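Local coordinates for protein putative alpha-ketoglutarate-dependent taurine dioxygenase (Burkholderia xenovorans, PDB 5HSX) that probably acts as an iron-dependent 2-oxoglutarate dioxygenase of the TfdA/TauD family, here crystallised with sodium at its metal site, at residues P144-V156 with A270-F284. Sequence-based numbering, arbitrary orientation.
Sequences PPYGGDTQWTNLV and ATAHLAPTDIFDLDF. With NA (sodium ion), chain M; EDO (1,2-ethanediol), chain O.
Strands 150-154 and 271-274 run antiparallel, their axes 4.6 Å apart, with Gln151-Leu274 and Thr153-Ala272 as hydrogen-bonded pairs and Trp152-His273 as the non-hydrogen-bonded pair between them. At that pair His273 lays CB over one face of the Trp152 five-membered ring, 3.7 Å from its centroid. With CG lodged between backbone N and carbonyl carbon (chi1 60°), the imidazole continues past the indole, and NE2 binds sodium at 2.2 Å; His123, Asp125, Asn323 and two waters complete the site. Beyond the strands the two segments stay joined through side chains of the 276-284 loop. The Asp278 carboxylate straddles Gly148 N, which donates to OD1 at 2.8 Å and to OD2 at 3.1 Å, both on their syn sides; Asp278 is, however, poorly ordered. Pro276 CB presses on Gly148 CA at 3.4 Å. Farther out, Pro145 CD sits over the centre of the Phe284 ring, which turns its edge to the face of Tyr146, planes at 78°. Water 1 donates to both Asp149 O and Leu274 O where the ladder ends. In this cupin-fold pairing, backbone bonds of Ala272 and Leu274 and the indole hold the base of His273, whose backbone pairs with His123, consistent with the distal histidine of the family's His-X-Asp...His iron triad.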
loop_
_atom_site.group_PDB
_atom_site.type_symbol
_atom_site.label_atom_id
_atom_site.label_comp_id
_atom_site.label_asym_id
_atom_site.label_seq_id
_atom_site.Cartn_x
_atom_site.Cartn_y
_atom_site.Cartn_z
ATOM N N PRO B 144 12.566 -13.739 -0.799
ATOM C CA PRO B 144 11.503 -14.737 -0.943
ATOM C C PRO B 144 10.733 -14.546 -2.237
ATOM O O PRO B 144 10.597 -13.415 -2.736
ATOM C CB PRO B 144 10.603 -14.469 0.277
ATOM C CG PRO B 144 11.510 -13.785 1.273
ATOM C CD PRO B 144 12.444 -12.952 0.438
ATOM N N PRO B 145 10.177 -15.625 -2.805
ATOM C CA PRO B 145 9.346 -15.478 -4.018
ATOM C C PRO B 145 8.159 -14.547 -3.834
ATOM O O PRO B 145 7.717 -13.925 -4.807
ATOM C CB PRO B 145 8.894 -16.917 -4.320
ATOM C CG PRO B 145 9.129 -17.685 -3.069
ATOM C CD PRO B 145 10.291 -17.029 -2.378
ATOM N N TYR B 146 7.625 -14.433 -2.620
ATOM C CA TYR B 146 6.582 -13.455 -2.340
ATOM C C TYR B 146 6.562 -13.191 -0.842
ATOM O O TYR B 146 7.148 -13.935 -0.051
ATOM C CB TYR B 146 5.210 -13.918 -2.844
ATOM C CG TYR B 146 4.781 -15.269 -2.319
ATOM C CD1 TYR B 146 4.004 -15.375 -1.172
ATOM C CD2 TYR B 146 5.158 -16.439 -2.967
ATOM C CE1 TYR B 146 3.605 -16.617 -0.691
ATOM C CE2 TYR B 146 4.768 -17.676 -2.492
ATOM C CZ TYR B 146 3.997 -17.755 -1.351
ATOM O OH TYR B 146 3.611 -18.987 -0.881
ATOM N N GLY B 147 5.861 -12.129 -0.468
ATOM C CA GLY B 147 5.969 -11.567 0.857
ATOM C C GLY B 147 7.161 -10.631 0.963
ATOM O O GLY B 147 8.105 -10.679 0.173
ATOM N N GLY B 148 7.103 -9.746 1.949
ATOM C CA GLY B 148 8.237 -8.899 2.249
ATOM C C GLY B 148 8.332 -7.599 1.481
ATOM O O GLY B 148 9.425 -7.024 1.420
ATOM N N ASP B 149 7.238 -7.121 0.883
ATOM C CA ASP B 149 7.276 -5.860 0.149
ATOM C C ASP B 149 7.570 -4.696 1.094
ATOM O O ASP B 149 7.228 -4.730 2.277
ATOM C CB ASP B 149 5.942 -5.600 -0.565
ATOM C CG ASP B 149 5.642 -6.591 -1.692
ATOM O OD1 ASP B 149 6.432 -7.533 -1.950
ATOM O OD2 ASP B 149 4.568 -6.425 -2.309
ATOM N N THR B 150 8.200 -3.652 0.554
ATOM C CA THR B 150 8.479 -2.418 1.278
ATOM C C THR B 150 7.656 -1.290 0.667
ATOM O O THR B 150 7.388 -1.282 -0.539
ATOM C CB THR B 150 9.981 -2.063 1.221
ATOM O OG1 THR B 150 10.762 -3.185 1.654
ATOM C CG2 THR B 150 10.303 -0.860 2.109
ATOM N N GLN B 151 7.250 -0.331 1.502
ATOM C CA GLN B 151 6.532 0.837 1.012
ATOM C C GLN B 151 7.226 2.114 1.462
ATOM O O GLN B 151 7.861 2.164 2.520
ATOM C CB GLN B 151 5.076 0.871 1.486
ATOM C CG GLN B 151 4.294 -0.416 1.187
ATOM C CD GLN B 151 2.800 -0.225 1.316
ATOM O OE1 GLN B 151 2.250 0.756 0.826
ATOM N NE2 GLN B 151 2.127 -1.179 1.971
ATOM N N TRP B 152 7.071 3.156 0.648
ATOM C CA TRP B 152 7.548 4.493 0.963
ATOM C C TRP B 152 6.409 5.491 0.793
ATOM O O TRP B 152 5.497 5.284 -0.014
ATOM C CB TRP B 152 8.723 4.927 0.048
ATOM C CG TRP B 152 10.041 4.244 0.320
ATOM C CD1 TRP B 152 11.119 4.768 0.987
ATOM C CD2 TRP B 152 10.425 2.929 -0.093
ATOM N NE1 TRP B 152 12.142 3.851 1.026
ATOM C CE2 TRP B 152 11.743 2.714 0.368
ATOM C CE3 TRP B 152 9.784 1.913 -0.807
ATOM C CZ2 TRP B 152 12.431 1.520 0.136
ATOM C CZ3 TRP B 152 10.470 0.718 -1.029
ATOM C CH2 TRP B 152 11.776 0.540 -0.564
ATOM N N THR B 153 6.487 6.601 1.520
ATOM C CA THR B 153 5.527 7.672 1.326
ATOM C C THR B 153 6.265 8.989 1.133
ATOM O O THR B 153 7.361 9.185 1.657
ATOM C CB THR B 153 4.541 7.762 2.483
ATOM O OG1 THR B 153 3.562 8.761 2.177
ATOM C CG2 THR B 153 5.264 8.091 3.816
ATOM N N ASN B 154 5.640 9.884 0.369
ATOM C CA ASN B 154 6.258 11.135 -0.067
ATOM C C ASN B 154 5.854 12.233 0.915
ATOM O O ASN B 154 4.729 12.731 0.871
ATOM C CB ASN B 154 5.809 11.442 -1.494
ATOM C CG ASN B 154 6.386 12.724 -2.039
ATOM O OD1 ASN B 154 6.850 13.585 -1.294
ATOM N ND2 ASN B 154 6.342 12.865 -3.356
ATOM N N LEU B 155 6.783 12.626 1.798
ATOM C CA LEU B 155 6.471 13.626 2.820
ATOM C C LEU B 155 6.347 15.032 2.247
ATOM O O LEU B 155 5.761 15.907 2.899
ATOM C CB LEU B 155 7.547 13.613 3.908
ATOM C CG LEU B 155 7.685 12.250 4.616
ATOM C CD1 LEU B 155 8.759 12.342 5.698
ATOM C CD2 LEU B 155 6.373 11.831 5.204
ATOM N N VAL B 156 6.893 15.273 1.062
ATOM C CA VAL B 156 6.767 16.591 0.441
ATOM C C VAL B 156 5.375 16.753 -0.155
ATOM O O VAL B 156 4.686 17.756 0.078
ATOM C CB VAL B 156 7.860 16.787 -0.621
ATOM C CG1 VAL B 156 7.587 18.052 -1.431
ATOM C CG2 VAL B 156 9.251 16.867 0.041
ATOM N N ALA B 270 12.851 13.306 2.570
ATOM C CA ALA B 270 11.560 13.510 1.931
ATOM C C ALA B 270 10.647 12.294 2.013
ATOM O O ALA B 270 9.595 12.294 1.366
ATOM C CB ALA B 270 11.744 13.897 0.459
ATOM N N THR B 271 11.013 11.260 2.774
ATOM C CA THR B 271 10.219 10.037 2.796
ATOM C C THR B 271 10.127 9.492 4.207
ATOM O O THR B 271 10.972 9.762 5.068
ATOM C CB THR B 271 10.800 8.917 1.903
ATOM O OG1 THR B 271 12.121 8.563 2.361
ATOM C CG2 THR B 271 10.849 9.345 0.433
ATOM N N ALA B 272 9.089 8.695 4.422
ATOM C CA ALA B 272 9.099 7.660 5.443
ATOM C C ALA B 272 8.841 6.335 4.746
ATOM O O ALA B 272 8.393 6.299 3.595
ATOM C CB ALA B 272 8.048 7.902 6.540
ATOM N N HIS B 273 9.146 5.233 5.434
ATOM C CA HIS B 273 8.965 3.935 4.811
ATOM C C HIS B 273 8.447 2.942 5.835
ATOM O O HIS B 273 8.427 3.195 7.042
ATOM C CB HIS B 273 10.257 3.421 4.152
ATOM C CG HIS B 273 11.403 3.256 5.098
ATOM N ND1 HIS B 273 12.233 4.301 5.452
ATOM C CD2 HIS B 273 11.872 2.167 5.750
ATOM C CE1 HIS B 273 13.154 3.863 6.292
ATOM N NE2 HIS B 273 12.957 2.573 6.490
ATOM N N LEU B 274 8.015 1.806 5.315
ATOM C CA LEU B 274 7.322 0.786 6.083
ATOM C C LEU B 274 7.947 -0.561 5.757
ATOM O O LEU B 274 7.876 -1.018 4.609
ATOM C CB LEU B 274 5.831 0.781 5.734
ATOM C CG LEU B 274 5.014 -0.336 6.381
ATOM C CD1 LEU B 274 4.951 -0.151 7.898
ATOM C CD2 LEU B 274 3.619 -0.373 5.769
ATOM N N ALA B 275 8.541 -1.195 6.764
ATOM C CA ALA B 275 9.116 -2.519 6.599
ATOM C C ALA B 275 8.014 -3.579 6.603
ATOM O O ALA B 275 6.958 -3.393 7.214
ATOM C CB ALA B 275 10.114 -2.811 7.719
ATOM N N PRO B 276 8.228 -4.700 5.918
ATOM C CA PRO B 276 7.203 -5.740 5.894
ATOM C C PRO B 276 7.073 -6.430 7.239
ATOM O O PRO B 276 8.033 -6.542 8.002
ATOM C CB PRO B 276 7.717 -6.714 4.830
ATOM C CG PRO B 276 9.195 -6.539 4.870
ATOM C CD PRO B 276 9.392 -5.060 5.089
ATOM N N THR B 277 5.858 -6.883 7.526
ATOM C CA THR B 277 5.606 -7.739 8.672
ATOM C C THR B 277 5.171 -9.140 8.272
ATOM O O THR B 277 5.142 -10.031 9.129
ATOM C CB THR B 277 4.538 -7.118 9.584
ATOM O OG1 THR B 277 3.312 -6.975 8.859
ATOM C CG2 THR B 277 4.995 -5.755 10.084
ATOM N N ASP B 278 4.840 -9.357 6.997
ATOM C CA ASP B 278 4.377 -10.656 6.519
ATOM C C ASP B 278 5.498 -11.682 6.395
ATOM O O ASP B 278 5.212 -12.843 6.087
ATOM C CB ASP B 278 3.678 -10.492 5.167
ATOM C CG ASP B 278 4.601 -9.922 4.089
ATOM O OD1 ASP B 278 5.734 -9.511 4.414
ATOM O OD2 ASP B 278 4.186 -9.872 2.914
ATOM N N ILE B 279 6.756 -11.286 6.600
ATOM C CA ILE B 279 7.846 -12.257 6.562
ATOM C C ILE B 279 7.801 -13.148 7.798
ATOM O O ILE B 279 7.908 -14.375 7.703
ATOM C CB ILE B 279 9.205 -11.550 6.406
ATOM C CG1 ILE B 279 9.390 -10.449 7.457
ATOM C CG2 ILE B 279 9.339 -10.970 5.011
ATOM C CD1 ILE B 279 10.694 -9.688 7.322
ATOM N N PHE B 280 7.623 -12.544 8.977
ATOM C CA PHE B 280 7.397 -13.291 10.212
ATOM C C PHE B 280 6.019 -13.940 10.107
ATOM O O PHE B 280 5.031 -13.490 10.693
ATOM C CB PHE B 280 7.504 -12.380 11.429
ATOM N N ASP B 281 5.970 -15.029 9.336
ATOM C CA ASP B 281 4.734 -15.672 8.909
ATOM C C ASP B 281 5.083 -16.817 7.970
ATOM O O ASP B 281 4.665 -17.961 8.177
ATOM C CB ASP B 281 3.817 -14.670 8.198
ATOM C CG ASP B 281 2.368 -14.791 8.621
ATOM O OD1 ASP B 281 1.588 -15.458 7.907
ATOM O OD2 ASP B 281 2.008 -14.203 9.664
ATOM N N LEU B 282 5.867 -16.506 6.942
ATOM C CA LEU B 282 6.222 -17.432 5.881
ATOM C C LEU B 282 7.562 -18.105 6.166
ATOM O O LEU B 282 8.368 -17.633 6.970
ATOM C CB LEU B 282 6.281 -16.705 4.536
ATOM C CG LEU B 282 5.011 -16.001 4.048
ATOM C CD1 LEU B 282 5.332 -15.065 2.882
ATOM C CD2 LEU B 282 3.946 -17.021 3.651
ATOM N N ASP B 283 7.798 -19.213 5.465
ATOM C CA ASP B 283 8.970 -20.047 5.695
ATOM C C ASP B 283 10.243 -19.491 5.067
ATOM O O ASP B 283 11.333 -19.964 5.404
ATOM C CB ASP B 283 8.706 -21.454 5.149
ATOM C CG ASP B 283 9.299 -22.542 6.021
ATOM O OD1 ASP B 283 10.208 -22.235 6.820
ATOM O OD2 ASP B 283 8.855 -23.704 5.905
ATOM N N PHE B 284 10.139 -18.499 4.189
ATOM C CA PHE B 284 11.249 -18.126 3.325
ATOM C C PHE B 284 12.328 -17.348 4.073
ATOM O O PHE B 284 12.035 -16.515 4.935
ATOM C CB PHE B 284 10.753 -17.275 2.158
ATOM C CG PHE B 284 9.622 -17.883 1.382
ATOM C CD1 PHE B 284 8.419 -17.203 1.244
ATOM C CD2 PHE B 284 9.765 -19.118 0.774
ATOM C CE1 PHE B 284 7.374 -17.749 0.519
ATOM C CE2 PHE B 284 8.718 -19.680 0.052
ATOM C CZ PHE B 284 7.522 -18.993 -0.076
HETATM NA NA NA M . 13.751 2.075 8.524
HETATM C C1 EDO O . 2.814 -5.784 3.223
HETATM O O1 EDO O . 3.808 -6.117 4.201
HETATM C C2 EDO O . 3.230 -4.529 2.457
HETATM O O2 EDO O . 3.325 -3.425 3.366
HETATM O O HOH W 1 5.885 -2.986 3.816
HETATM O O HOH W 2 4.263 -8.209 0.545
HETATM O O HOH W 3 12.998 -0.161 8.020
HETATM O O HOH W 4 15.669 1.541 7.488
#